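Local atomic coordinates of serine protease inhibitor (Schistosoma haematobium, PDB entry 3STO), a protein that probably inhibits serine proteases by presenting a reactive loop to the target enzyme. Residues A25-V30 with T309-I313; L40-I46 with F340-L346; D196-F202 with K246-T251. All coordinates share one frame; numbering follows the deposited sequence.

Contact 1 (A25-V30 with T309-I313); sequences AYLSTV and TLKSI
Thr-309 and Ile-313 on one side, and Ala-25, Tyr-26, Thr-29 and Val-30 on the other, form the seam between two helices of the serpin body: helix 18-30, the first in the chain, and the short helix 307-312. The seam buries 290 Å², summed over both sides, and is closed mainly by methyl groups.

Thr-309 divides its two branches between different partners. A chi1 of -57° sets OG1 beside the backbone N and leaves CG2 anti to it. Thr-309 CG2 lies 3.8 Å from Thr-29 CG2, the two threonines running past one another in opposite senses. Thr-309 CG2 also reaches Tyr-26 CD1 at 4.0 Å, an oblique approach to the ring. Thr-309 OG1 instead faces the methyl Val-30 CG2 at 3.7 Å. Val-30 also serves its own helix, since CG1 rests over one face of the Tyr-26 ring, toward the rim.

At the other end Ile-313, where the chain leaves helical conformation, offers both of its branches. Ile-313 CG2 packs 3.6 Å from Ala-25 O and beside the Thr-29 hydroxyl. With chi1 at 68°, CG1 is tucked between the backbone N and carbonyl carbon, and Ile-313 CD1 comes to 4.1 Å from Tyr-26 CA. The phenol oxygen of Tyr-26 is occupied elsewhere, hydrogen-bonded to Thr-41.

Direct hydrogen bonds between the segments are absent. One water links them, 3.0 Å from Thr-29 OG1 and 2.8 Å from Ser-312 OG, at the more exposed side of the seam. The chemistry is therefore mixed by depth: methyl contacts make up the inner part, whereas the two marginal hydroxyls are bridged by one water, which implies little directional restraint beyond the packing of small side chains.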
ATOM      1  N   ALA A  25       4.831  -2.770 -12.441  1.00 23.74           N
ATOM      2  CA  ALA A  25       4.209  -1.920 -13.441  1.00 23.55           C
ATOM      3  C   ALA A  25       3.499  -0.792 -12.749  1.00 22.53           C
ATOM      4  O   ALA A  25       3.550   0.378 -13.171  1.00 24.73           O
ATOM      5  CB  ALA A  25       3.205  -2.726 -14.298  1.00 18.95           C
ATOM      6  N   TYR A  26       2.815  -1.144 -11.677  1.00 14.29           N
ATOM      7  CA  TYR A  26       2.094  -0.138 -10.939  1.00 18.70           C
ATOM      8  C   TYR A  26       3.057   0.911 -10.306  1.00 22.87           C
ATOM      9  O   TYR A  26       2.776   2.107 -10.299  1.00 23.47           O
ATOM     10  CB  TYR A  26       1.211  -0.797  -9.900  1.00 15.19           C
ATOM     11  CG  TYR A  26       0.718   0.158  -8.867  1.00 20.12           C
ATOM     12  CD1 TYR A  26      -0.311   1.050  -9.170  1.00 24.28           C
ATOM     13  CD2 TYR A  26       1.298   0.204  -7.586  1.00 20.76           C
ATOM     14  CE1 TYR A  26      -0.783   1.960  -8.224  1.00 23.06           C
ATOM     15  CE2 TYR A  26       0.835   1.098  -6.620  1.00 16.54           C
ATOM     16  CZ  TYR A  26      -0.213   1.978  -6.956  1.00 26.72           C
ATOM     17  OH  TYR A  26      -0.716   2.872  -6.043  1.00 22.67           O
ATOM     18  N   LEU A  27       4.194   0.463  -9.790  1.00 23.58           N
ATOM     19  CA  LEU A  27       5.087   1.379  -9.071  1.00 22.13           C
ATOM     20  C   LEU A  27       5.894   2.273 -10.015  1.00 18.26           C
ATOM     21  O   LEU A  27       6.024   3.442  -9.741  1.00 29.83           O
ATOM     22  CB  LEU A  27       5.983   0.628  -8.075  1.00 23.91           C
ATOM     23  CG  LEU A  27       5.346   0.092  -6.789  1.00 20.34           C
ATOM     24  CD1 LEU A  27       6.308  -0.812  -6.063  1.00 19.84           C
ATOM     25  CD2 LEU A  27       4.890   1.200  -5.871  1.00 15.19           C
ATOM     26  N   SER A  28       6.369   1.751 -11.150  1.00 21.72           N
ATOM     27  CA  SER A  28       7.072   2.605 -12.115  1.00 27.87           C
ATOM     28  C   SER A  28       6.225   3.693 -12.708  1.00 24.74           C
ATOM     29  O   SER A  28       6.757   4.650 -13.231  1.00 47.37           O
ATOM     30  CB  SER A  28       7.704   1.840 -13.266  1.00 21.51           C
ATOM     31  OG  SER A  28       6.929   0.730 -13.606  1.00 35.30           O
ATOM     32  N   THR A  29       4.916   3.583 -12.613  1.00 19.64           N
ATOM     33  CA  THR A  29       4.085   4.592 -13.230  1.00 24.50           C
ATOM     34  C   THR A  29       3.642   5.592 -12.197  1.00 18.37           C
ATOM     35  O   THR A  29       3.776   6.792 -12.381  1.00 31.81           O
ATOM     36  CB  THR A  29       2.846   3.990 -13.936  1.00 24.36           C
ATOM     37  OG1 THR A  29       3.286   3.162 -15.025  1.00 40.85           O
ATOM     38  CG2 THR A  29       1.944   5.124 -14.465  1.00 22.28           C
ATOM     39  N   VAL A  30       3.122   5.085 -11.102  1.00 21.38           N
ATOM     40  CA  VAL A  30       2.499   5.926 -10.109  1.00 21.19           C
ATOM     41  C   VAL A  30       3.527   6.822  -9.404  1.00 23.99           C
ATOM     42  O   VAL A  30       3.181   7.891  -8.938  1.00 23.66           O
ATOM     43  CB  VAL A  30       1.740   5.085  -9.080  1.00 21.31           C
ATOM     44  CG1 VAL A  30       2.707   4.380  -8.113  1.00 19.02           C
ATOM     45  CG2 VAL A  30       0.748   5.958  -8.327  1.00 20.05           C
ATOM     46  N   THR A 309      -3.263   6.069 -13.494  1.00 23.89           N
ATOM     47  CA  THR A 309      -2.206   5.057 -13.464  1.00 19.77           C
ATOM     48  C   THR A 309      -2.686   3.723 -13.997  1.00 19.27           C
ATOM     49  O   THR A 309      -1.980   3.086 -14.775  1.00 18.38           O
ATOM     50  CB  THR A 309      -1.690   4.801 -12.018  1.00 24.21           C
ATOM     51  OG1 THR A 309      -1.225   6.022 -11.443  1.00 37.60           O
ATOM     52  CG2 THR A 309      -0.565   3.778 -12.022  1.00 21.46           C
ATOM     53  N   LEU A 310      -3.871   3.301 -13.543  1.00 17.31           N
ATOM     54  CA  LEU A 310      -4.504   2.059 -14.031  1.00 27.95           C
ATOM     55  C   LEU A 310      -4.822   2.075 -15.535  1.00 21.45           C
ATOM     56  O   LEU A 310      -4.632   1.078 -16.220  1.00 18.06           O
ATOM     57  CB  LEU A 310      -5.766   1.706 -13.221  1.00 18.22           C
ATOM     58  CG  LEU A 310      -5.512   1.288 -11.766  1.00 22.98           C
ATOM     59  CD1 LEU A 310      -6.803   1.173 -11.009  1.00 25.04           C
ATOM     60  CD2 LEU A 310      -4.745  -0.016 -11.707  1.00 28.55           C
ATOM     61  N   LYS A 311      -5.279   3.213 -16.043  1.00 15.99           N
ATOM     62  CA  LYS A 311      -5.444   3.361 -17.481  1.00 20.43           C
ATOM     63  C   LYS A 311      -4.119   3.157 -18.152  1.00 21.70           C
ATOM     64  O   LYS A 311      -3.975   2.348 -19.096  1.00 27.26           O
ATOM     65  CB  LYS A 311      -5.988   4.743 -17.835  1.00 22.13           C
ATOM     66  CG  LYS A 311      -7.490   4.856 -17.728  1.00 19.14           C
ATOM     67  CD  LYS A 311      -7.944   6.292 -17.752  1.00 23.39           C
ATOM     68  CE  LYS A 311      -9.428   6.346 -17.883  1.00 24.15           C
ATOM     69  NZ  LYS A 311      -9.953   7.724 -17.627  1.00 38.87           N
ATOM     70  N   SER A 312      -3.141   3.904 -17.665  1.00 20.90           N
ATOM     71  CA  SER A 312      -1.777   3.811 -18.172  1.00 22.38           C
ATOM     72  C   SER A 312      -1.176   2.393 -18.197  1.00 29.26           C
ATOM     73  O   SER A 312      -0.373   2.089 -19.067  1.00 35.75           O
ATOM     74  CB  SER A 312      -0.866   4.729 -17.373  1.00 25.44           C
ATOM     75  OG  SER A 312       0.474   4.457 -17.712  1.00 48.81           O
ATOM     76  N   ILE A 313      -1.557   1.517 -17.264  1.00 26.22           N
ATOM     77  CA  ILE A 313      -0.990   0.176 -17.272  1.00 18.61           C
ATOM     78  C   ILE A 313      -1.902  -0.869 -17.891  1.00 23.57           C
ATOM     79  O   ILE A 313      -1.624  -2.072 -17.795  1.00 31.85           O
ATOM     80  CB  ILE A 313      -0.452  -0.309 -15.859  1.00 29.49           C
ATOM     81  CG1 ILE A 313      -1.579  -0.514 -14.848  1.00 25.03           C
ATOM     82  CG2 ILE A 313       0.600   0.657 -15.284  1.00 22.72           C
ATOM     83  CD1 ILE A 313      -1.041  -0.827 -13.462  1.00 24.07           C
TER
HETATM   84  O   HOH W   1       2.854   3.035 -17.967  1.00 41.76           O

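Contact 2 (L40-I46 with F340-L346); sequences LTCPLGI and FIQTNVL
Gln-342 rises from strand 339-348 into the turn between strand 39-41 and helix 43-55. Its CG lies opposite the backbone N (chi1 -180°) and the chain continues extended, carrying the amide straight across the gap. Gln-342 CB lies 4.2 Å from Ile-46 CD1, a methyl that comes closer still to the amide carbon CD. At the tip, OE1 collects three donors. Thr-41 OG1, also hydrogen-bonded to Tyr-26 OH of helix 18-30, bonds to Gln-342 OE1 in the carbonyl plane at 3.0 Å; Cys-42 N follows at 3.1 Å, nearly straight (171°) but from above that plane. Asn-344 ND2, two residues along the same strand, is the third, also above the plane. Gln-342 NE2 gives a hydrogen to Cys-42 O at 2.9 Å, lying in the amide plane, and bonds to Asn-190 as well. Five bonds fix the buried amide; Cys-42 N can only donate and Cys-42 O only accept, which settles its O and N. Cys-42 SG caps the helix by accepting from Gly-45 N. Flanking this polar centre, Leu-40 CD2 packs on Asn-344 CB at 3.6 Å. A polar network joining this helix start to the central strands is characteristic of the serpin shutter region, beneath the sheet that opens for loop insertion.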
ATOM      1  N   LEU A  40       3.005   7.683  -0.562  1.00 18.24           N
ATOM      2  CA  LEU A  40       2.661   6.516   0.245  1.00 22.38           C
ATOM      3  C   LEU A  40       1.701   5.630  -0.561  1.00 22.17           C
ATOM      4  O   LEU A  40       0.696   6.107  -1.064  1.00 26.44           O
ATOM      5  CB  LEU A  40       2.012   6.988   1.554  1.00 20.46           C
ATOM      6  CG  LEU A  40       1.400   5.979   2.509  1.00 29.51           C
ATOM      7  CD1 LEU A  40       2.424   4.956   2.886  1.00 27.33           C
ATOM      8  CD2 LEU A  40       0.839   6.653   3.745  1.00 23.88           C
ATOM      9  N   THR A  41       2.026   4.353  -0.712  1.00 19.52           N
ATOM     10  CA  THR A  41       1.116   3.427  -1.357  1.00 23.32           C
ATOM     11  C   THR A  41       1.241   1.955  -0.917  1.00 26.24           C
ATOM     12  O   THR A  41       2.320   1.476  -0.550  1.00 18.60           O
ATOM     13  CB  THR A  41       1.271   3.464  -2.903  1.00 30.81           C
ATOM     14  OG1 THR A  41       0.121   2.862  -3.519  1.00 30.09           O
ATOM     15  CG2 THR A  41       2.563   2.725  -3.332  1.00 27.65           C
ATOM     16  N   CYS A  42       0.121   1.237  -1.038  1.00 33.21           N
ATOM     17  CA  CYS A  42       0.069  -0.216  -0.842  1.00 26.30           C
ATOM     18  C   CYS A  42      -0.408  -1.013  -2.078  1.00 20.87           C
ATOM     19  O   CYS A  42      -1.609  -1.165  -2.325  1.00 22.70           O
ATOM     20  CB  CYS A  42      -0.807  -0.545   0.355  1.00 32.04           C
ATOM     21  SG  CYS A  42      -1.323  -2.274   0.242  1.00 56.30           S
ATOM     22  N   PRO A  43       0.537  -1.540  -2.848  1.00 24.28           N
ATOM     23  CA  PRO A  43       0.253  -2.132  -4.170  1.00 27.38           C
ATOM     24  C   PRO A  43      -0.657  -3.352  -4.168  1.00 27.94           C
ATOM     25  O   PRO A  43      -1.330  -3.591  -5.187  1.00 29.97           O
ATOM     26  CB  PRO A  43       1.640  -2.526  -4.690  1.00 25.82           C
ATOM     27  CG  PRO A  43       2.595  -1.763  -3.851  1.00 24.57           C
ATOM     28  CD  PRO A  43       1.973  -1.534  -2.533  1.00 22.27           C
ATOM     29  N   LEU A  44      -0.690  -4.111  -3.072  1.00 26.92           N
ATOM     30  CA  LEU A  44      -1.519  -5.331  -3.035  1.00 33.53           C
ATOM     31  C   LEU A  44      -3.004  -5.007  -2.840  1.00 27.20           C
ATOM     32  O   LEU A  44      -3.879  -5.762  -3.224  1.00 25.47           O
ATOM     33  CB  LEU A  44      -1.032  -6.328  -1.962  1.00 26.81           C
ATOM     34  CG  LEU A  44       0.366  -6.923  -2.147  1.00 36.95           C
ATOM     35  CD1 LEU A  44       0.634  -7.975  -1.084  1.00 42.27           C
ATOM     36  CD2 LEU A  44       0.556  -7.525  -3.524  1.00 34.97           C
ATOM     37  N   GLY A  45      -3.280  -3.883  -2.212  1.00 21.76           N
ATOM     38  CA  GLY A  45      -4.634  -3.430  -2.076  1.00 27.64           C
ATOM     39  C   GLY A  45      -5.230  -3.034  -3.410  1.00 26.87           C
ATOM     40  O   GLY A  45      -6.426  -3.188  -3.599  1.00 23.01           O
ATOM     41  N   ILE A  46      -4.403  -2.520  -4.324  1.00 23.25           N
ATOM     42  CA  ILE A  46      -4.860  -2.203  -5.678  1.00 23.80           C
ATOM     43  C   ILE A  46      -5.167  -3.513  -6.377  1.00 22.80           C
ATOM     44  O   ILE A  46      -6.188  -3.636  -7.033  1.00 29.92           O
ATOM     45  CB  ILE A  46      -3.787  -1.480  -6.546  1.00 34.49           C
ATOM     46  CG1 ILE A  46      -2.981  -0.451  -5.747  1.00 32.61           C
ATOM     47  CG2 ILE A  46      -4.421  -0.850  -7.776  1.00 35.31           C
ATOM     48  CD1 ILE A  46      -3.819   0.628  -5.102  1.00 32.77           C
ATOM     49  N   PHE A 340     -11.478   5.347  -8.373  1.00 25.26           N
ATOM     50  CA  PHE A 340     -10.812   4.213  -7.804  1.00 25.43           C
ATOM     51  C   PHE A 340      -9.746   4.864  -6.912  1.00 30.49           C
ATOM     52  O   PHE A 340      -8.762   5.440  -7.372  1.00 24.68           O
ATOM     53  CB  PHE A 340     -10.239   3.348  -8.926  1.00 20.83           C
ATOM     54  CG  PHE A 340      -9.621   2.045  -8.471  1.00 25.65           C
ATOM     55  CD1 PHE A 340      -9.012   1.930  -7.251  1.00 27.96           C
ATOM     56  CD2 PHE A 340      -9.646   0.932  -9.287  1.00 41.06           C
ATOM     57  CE1 PHE A 340      -8.423   0.740  -6.850  1.00 32.30           C
ATOM     58  CE2 PHE A 340      -9.059  -0.264  -8.885  1.00 37.75           C
ATOM     59  CZ  PHE A 340      -8.442  -0.348  -7.657  1.00 26.85           C
ATOM     60  N   ILE A 341      -9.995   4.801  -5.614  1.00 30.96           N
ATOM     61  CA  ILE A 341      -9.285   5.615  -4.659  1.00 26.14           C
ATOM     62  C   ILE A 341      -8.674   4.733  -3.601  1.00 32.54           C
ATOM     63  O   ILE A 341      -9.367   3.884  -3.040  1.00 28.82           O
ATOM     64  CB  ILE A 341     -10.235   6.659  -3.980  1.00 33.06           C
ATOM     65  CG1 ILE A 341     -10.730   7.687  -5.000  1.00 29.36           C
ATOM     66  CG2 ILE A 341      -9.517   7.429  -2.913  1.00 33.96           C
ATOM     67  CD1 ILE A 341     -11.934   8.468  -4.513  1.00 36.25           C
ATOM     68  N   GLN A 342      -7.376   4.940  -3.343  1.00 31.23           N
ATOM     69  CA  GLN A 342      -6.702   4.339  -2.188  1.00 31.61           C
ATOM     70  C   GLN A 342      -6.390   5.399  -1.108  1.00 27.01           C
ATOM     71  O   GLN A 342      -5.836   6.458  -1.384  1.00 25.07           O
ATOM     72  CB  GLN A 342      -5.441   3.551  -2.590  1.00 15.41           C
ATOM     73  CG  GLN A 342      -4.742   2.915  -1.399  1.00 17.92           C
ATOM     74  CD  GLN A 342      -3.514   2.108  -1.807  1.00 29.97           C
ATOM     75  OE1 GLN A 342      -2.453   2.667  -2.091  1.00 39.30           O
ATOM     76  NE2 GLN A 342      -3.653   0.789  -1.838  1.00 31.14           N
ATOM     77  N   THR A 343      -6.790   5.122   0.116  1.00 18.97           N
ATOM     78  CA  THR A 343      -6.530   6.030   1.189  1.00 24.73           C
ATOM     79  C   THR A 343      -5.659   5.296   2.214  1.00 31.92           C
ATOM     80  O   THR A 343      -6.014   4.190   2.659  1.00 29.53           O
ATOM     81  CB  THR A 343      -7.827   6.584   1.789  1.00 30.25           C
ATOM     82  OG1 THR A 343      -7.513   7.413   2.924  1.00 39.99           O
ATOM     83  CG2 THR A 343      -8.734   5.475   2.228  1.00 25.27           C
ATOM     84  N   ASN A 344      -4.510   5.903   2.538  1.00 24.17           N
ATOM     85  CA  ASN A 344      -3.453   5.270   3.341  1.00 21.20           C
ATOM     86  C   ASN A 344      -3.073   6.092   4.583  1.00 26.95           C
ATOM     87  O   ASN A 344      -3.189   7.321   4.612  1.00 22.31           O
ATOM     88  CB  ASN A 344      -2.177   5.047   2.499  1.00 18.86           C
ATOM     89  CG  ASN A 344      -2.417   4.204   1.255  1.00 25.31           C
ATOM     90  OD1 ASN A 344      -2.598   2.994   1.348  1.00 30.82           O
ATOM     91  ND2 ASN A 344      -2.413   4.843   0.081  1.00 19.53           N
ATOM     92  N   VAL A 345      -2.607   5.401   5.613  1.00 25.95           N
ATOM     93  CA  VAL A 345      -1.991   6.064   6.765  1.00 27.43           C
ATOM     94  C   VAL A 345      -0.735   5.324   7.198  1.00 27.26           C
ATOM     95  O   VAL A 345      -0.730   4.097   7.260  1.00 23.32           O
ATOM     96  CB  VAL A 345      -2.943   6.210   7.953  1.00 23.89           C
ATOM     97  CG1 VAL A 345      -3.603   4.884   8.283  1.00 25.23           C
ATOM     98  CG2 VAL A 345      -2.183   6.790   9.172  1.00 19.18           C
ATOM     99  N   LEU A 346       0.334   6.087   7.432  1.00 25.24           N
ATOM    100  CA  LEU A 346       1.584   5.579   7.992  1.00 20.63           C
ATOM    101  C   LEU A 346       1.892   6.397   9.233  1.00 27.76           C
ATOM    102  O   LEU A 346       2.329   7.539   9.138  1.00 23.66           O
ATOM    103  CB  LEU A 346       2.742   5.712   6.986  1.00 25.63           C
ATOM    104  CG  LEU A 346       4.146   5.185   7.376  1.00 35.69           C
ATOM    105  CD1 LEU A 346       4.152   3.686   7.708  1.00 24.16           C
ATOM    106  CD2 LEU A 346       5.172   5.455   6.270  1.00 23.87           C
TER

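Contact 3 (D196-F202 with K246-T251); sequences DFWQSPF and KPLNNT
The backbones of Trp-198 and Leu-248 form a single beta bridge, their CA atoms 4.4 Å apart, flanked by the bonds Asn-249 N to Phe-197 O (2.8 Å) and Gln-199 N to Pro-247 O (3.1 Å).

Lys-246 crosses the contact with a long side chain. It is extended as far as CE, passing the indole of Trp-198 at about a right angle, and Lys-246 CE sits over one face of the Trp-198 six-membered ring, 3.8 Å from the centroid and 26° off the normal: a CH-pi contact. Phe-202 CE1 lies over that face too, toward the rim, and its ring also touches Lys-246 CE. The final torsion turns (chi4 52°), and this bend delivers Lys-246 NZ to Ser-200 O at 2.7 Å. A water accepts from both NZ and Ser-200 N and donates to Pro-247 O, while Gln-227 OE1 binds NZ as well, so the buried ammonium is well supplied with acceptors.

Asp-196, at the start of its segment, bonds to the turn after strand 241-247. Asp-196 OD2 receives Asn-250 N at 2.7 Å through the syn lone pair, nearly straight (170°), and its OD1 has a second partner in Thr-105. Leu-248 CD2 packs 3.5 Å from Phe-197 O.

The contact thus joins the end of strand 186-197 to the turn leaving strand 241-247. Asn-349 O takes the Trp-198 NE1 hydrogen, Phe-202 packs against strands 218-236 and 287-305, and Glu-103 holds the Asn-250 amide, a setting consistent with the serpin breach, where the reactive loop begins to enter the sheet.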
ATOM      1  N   ASP A 196       1.423  -2.941  14.103  1.00 23.10           N
ATOM      2  CA  ASP A 196       2.179  -3.777  15.014  1.00 26.04           C
ATOM      3  C   ASP A 196       3.174  -2.967  15.863  1.00 25.31           C
ATOM      4  O   ASP A 196       3.597  -1.899  15.476  1.00 18.80           O
ATOM      5  CB  ASP A 196       2.903  -4.882  14.247  1.00 20.97           C
ATOM      6  CG  ASP A 196       3.268  -6.087  15.142  1.00 27.88           C
ATOM      7  OD1 ASP A 196       2.867  -6.090  16.331  1.00 26.78           O
ATOM      8  OD2 ASP A 196       3.964  -7.015  14.662  1.00 23.14           O
ATOM      9  N   PHE A 197       3.534  -3.513  17.020  1.00 25.12           N
ATOM     10  CA  PHE A 197       4.613  -3.001  17.859  1.00 15.93           C
ATOM     11  C   PHE A 197       5.948  -3.343  17.230  1.00 24.82           C
ATOM     12  O   PHE A 197       6.042  -4.310  16.452  1.00 24.97           O
ATOM     13  CB  PHE A 197       4.545  -3.658  19.243  1.00 23.11           C
ATOM     14  CG  PHE A 197       3.385  -3.205  20.077  1.00 32.71           C
ATOM     15  CD1 PHE A 197       3.081  -1.861  20.200  1.00 39.55           C
ATOM     16  CD2 PHE A 197       2.571  -4.119  20.704  1.00 51.89           C
ATOM     17  CE1 PHE A 197       1.996  -1.436  20.947  1.00 36.96           C
ATOM     18  CE2 PHE A 197       1.491  -3.700  21.462  1.00 49.39           C
ATOM     19  CZ  PHE A 197       1.209  -2.355  21.583  1.00 50.34           C
ATOM     20  N   TRP A 198       6.962  -2.528  17.537  1.00 20.32           N
ATOM     21  CA  TRP A 198       8.350  -2.878  17.257  1.00 21.85           C
ATOM     22  C   TRP A 198       8.688  -4.116  18.039  1.00 17.77           C
ATOM     23  O   TRP A 198       8.230  -4.297  19.161  1.00 18.61           O
ATOM     24  CB  TRP A 198       9.337  -1.778  17.684  1.00 12.24           C
ATOM     25  CG  TRP A 198       9.125  -0.477  16.995  1.00 16.66           C
ATOM     26  CD1 TRP A 198       8.693   0.690  17.561  1.00 12.62           C
ATOM     27  CD2 TRP A 198       9.298  -0.211  15.592  1.00 20.94           C
ATOM     28  NE1 TRP A 198       8.594   1.668  16.597  1.00 19.76           N
ATOM     29  CE2 TRP A 198       8.964   1.147  15.382  1.00 17.74           C
ATOM     30  CE3 TRP A 198       9.702  -0.994  14.490  1.00 20.45           C
ATOM     31  CZ2 TRP A 198       9.027   1.750  14.119  1.00 17.41           C
ATOM     32  CZ3 TRP A 198       9.759  -0.397  13.237  1.00 18.37           C
ATOM     33  CH2 TRP A 198       9.429   0.968  13.063  1.00 17.46           C
ATOM     34  N   GLN A 199       9.495  -4.968  17.430  1.00 18.04           N
ATOM     35  CA  GLN A 199      10.137  -6.038  18.166  1.00 23.58           C
ATOM     36  C   GLN A 199      10.975  -5.416  19.321  1.00 25.41           C
ATOM     37  O   GLN A 199      10.963  -5.917  20.444  1.00 17.51           O
ATOM     38  CB  GLN A 199      10.970  -6.905  17.208  1.00 16.48           C
ATOM     39  CG  GLN A 199      11.434  -8.220  17.791  1.00 16.67           C
ATOM     40  CD  GLN A 199      12.551  -8.014  18.828  1.00 31.85           C
ATOM     41  OE1 GLN A 199      13.440  -7.195  18.637  1.00 30.90           O
ATOM     42  NE2 GLN A 199      12.485  -8.747  19.931  1.00 28.51           N
ATOM     43  N   SER A 200      11.665  -4.308  19.031  1.00 19.08           N
ATOM     44  CA  SER A 200      12.383  -3.514  20.044  1.00 19.39           C
ATOM     45  C   SER A 200      12.054  -1.994  20.005  1.00 19.71           C
ATOM     46  O   SER A 200      12.633  -1.231  19.236  1.00 18.69           O
ATOM     47  CB  SER A 200      13.880  -3.736  19.902  1.00 15.30           C
ATOM     48  OG  SER A 200      14.528  -2.874  20.784  1.00 39.03           O
ATOM     49  N   PRO A 201      11.128  -1.554  20.854  1.00 19.92           N
ATOM     50  CA  PRO A 201      10.566  -0.206  20.806  1.00 18.53           C
ATOM     51  C   PRO A 201      11.546   0.835  21.281  1.00 23.14           C
ATOM     52  O   PRO A 201      12.470   0.502  22.007  1.00 28.38           O
ATOM     53  CB  PRO A 201       9.386  -0.284  21.801  1.00 19.03           C
ATOM     54  CG  PRO A 201       9.275  -1.700  22.169  1.00 19.79           C
ATOM     55  CD  PRO A 201      10.603  -2.304  22.000  1.00 23.21           C
ATOM     56  N   PHE A 202      11.343   2.076  20.859  1.00 24.96           N
ATOM     57  CA  PHE A 202      12.179   3.192  21.269  1.00 18.05           C
ATOM     58  C   PHE A 202      11.714   3.585  22.644  1.00 19.39           C
ATOM     59  O   PHE A 202      10.548   3.427  22.952  1.00 22.22           O
ATOM     60  CB  PHE A 202      11.991   4.390  20.329  1.00 17.86           C
ATOM     61  CG  PHE A 202      12.494   4.167  18.915  1.00 17.34           C
ATOM     62  CD1 PHE A 202      11.667   3.601  17.946  1.00 12.22           C
ATOM     63  CD2 PHE A 202      13.790   4.543  18.556  1.00 15.62           C
ATOM     64  CE1 PHE A 202      12.112   3.430  16.646  1.00 12.87           C
ATOM     65  CE2 PHE A 202      14.260   4.370  17.258  1.00 13.78           C
ATOM     66  CZ  PHE A 202      13.399   3.800  16.281  1.00 14.42           C
ATOM     67  N   LYS A 246      14.328  -2.841  10.464  1.00 18.93           N
ATOM     68  CA  LYS A 246      13.966  -2.853  11.864  1.00 14.72           C
ATOM     69  C   LYS A 246      12.698  -3.682  11.994  1.00 22.46           C
ATOM     70  O   LYS A 246      11.624  -3.262  11.585  1.00 17.75           O
ATOM     71  CB  LYS A 246      13.734  -1.447  12.396  1.00 12.64           C
ATOM     72  CG  LYS A 246      13.278  -1.425  13.838  1.00 20.98           C
ATOM     73  CD  LYS A 246      13.245  -0.012  14.432  1.00 20.26           C
ATOM     74  CE  LYS A 246      12.765  -0.027  15.898  1.00 15.44           C
ATOM     75  NZ  LYS A 246      13.538  -0.980  16.722  1.00 16.57           N
ATOM     76  N   PRO A 247      12.825  -4.868  12.584  1.00 25.69           N
ATOM     77  CA  PRO A 247      11.709  -5.819  12.617  1.00 19.84           C
ATOM     78  C   PRO A 247      10.528  -5.371  13.479  1.00 15.69           C
ATOM     79  O   PRO A 247      10.654  -4.733  14.524  1.00 20.36           O
ATOM     80  CB  PRO A 247      12.342  -7.094  13.212  1.00 26.94           C
ATOM     81  CG  PRO A 247      13.829  -6.817  13.331  1.00 26.98           C
ATOM     82  CD  PRO A 247      13.990  -5.329  13.355  1.00 17.97           C
ATOM     83  N   LEU A 248       9.345  -5.751  13.029  1.00 20.78           N
ATOM     84  CA  LEU A 248       8.153  -5.589  13.830  1.00 18.44           C
ATOM     85  C   LEU A 248       8.023  -6.793  14.737  1.00 16.58           C
ATOM     86  O   LEU A 248       8.840  -7.723  14.677  1.00 13.73           O
ATOM     87  CB  LEU A 248       6.923  -5.349  12.940  1.00 17.90           C
ATOM     88  CG  LEU A 248       7.149  -3.897  12.491  1.00 24.09           C
ATOM     89  CD1 LEU A 248       7.084  -3.737  11.024  1.00 12.71           C
ATOM     90  CD2 LEU A 248       6.291  -2.873  13.292  1.00 21.63           C
ATOM     91  N   ASN A 249       7.046  -6.756  15.619  1.00 13.62           N
ATOM     92  CA  ASN A 249       7.004  -7.761  16.643  1.00 19.33           C
ATOM     93  C   ASN A 249       6.628  -9.118  16.048  1.00 23.67           C
ATOM     94  O   ASN A 249       7.199 -10.131  16.392  1.00 23.03           O
ATOM     95  CB  ASN A 249       6.058  -7.373  17.768  1.00 23.24           C
ATOM     96  CG  ASN A 249       6.247  -8.267  18.959  1.00 31.15           C
ATOM     97  OD1 ASN A 249       7.384  -8.467  19.407  1.00 33.29           O
ATOM     98  ND2 ASN A 249       5.174  -8.867  19.432  1.00 25.09           N
ATOM     99  N   ASN A 250       5.671  -9.118  15.136  1.00 19.07           N
ATOM    100  CA  ASN A 250       5.538 -10.235  14.241  1.00 17.54           C
ATOM    101  C   ASN A 250       6.656 -10.088  13.202  1.00 20.04           C
ATOM    102  O   ASN A 250       6.618  -9.207  12.326  1.00 20.84           O
ATOM    103  CB  ASN A 250       4.127 -10.271  13.620  1.00 18.30           C
ATOM    104  CG  ASN A 250       3.912 -11.500  12.754  1.00 21.24           C
ATOM    105  OD1 ASN A 250       4.868 -12.016  12.176  1.00 16.88           O
ATOM    106  ND2 ASN A 250       2.666 -11.984  12.672  1.00 15.82           N
ATOM    107  N   THR A 251       7.677 -10.919  13.312  1.00 16.04           N
ATOM    108  CA  THR A 251       8.903 -10.630  12.587  1.00 15.64           C
ATOM    109  C   THR A 251       8.909 -11.026  11.117  1.00 25.38           C
ATOM    110  O   THR A 251       9.940 -10.923  10.437  1.00 28.57           O
ATOM    111  CB  THR A 251      10.134 -11.184  13.303  1.00 29.99           C
ATOM    112  OG1 THR A 251      10.129 -12.615  13.231  1.00 25.98           O
ATOM    113  CG2 THR A 251      10.155 -10.692  14.764  1.00 16.56           C
TER
HETATM  114  O   HOH W   2      12.661  -3.750  16.533  1.00 18.62           O

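Overall arrangement
Contacts 1 and 2 share one neighbourhood, with centres 13 Å apart; besides the hydroxyl pair of Tyr-26 and Thr-41, they meet where Leu-310 CD1 packs 3.3 Å from Phe-340 CD2. Contact 2 is wholly buried near the chain's centre and satisfies its buried polar groups with direct hydrogen bonds; contact 1, partly exposed, relies on methyl packing and a water. Contact 3 lies across the centre from contact 1, about 17 Å away by nearest atoms, and mixes backbone bonds with a lysine over an aromatic face. It is related to contact 2 through neighbouring strands 186-197 and 339-348, and its segments nest within the chain loops closed by both others.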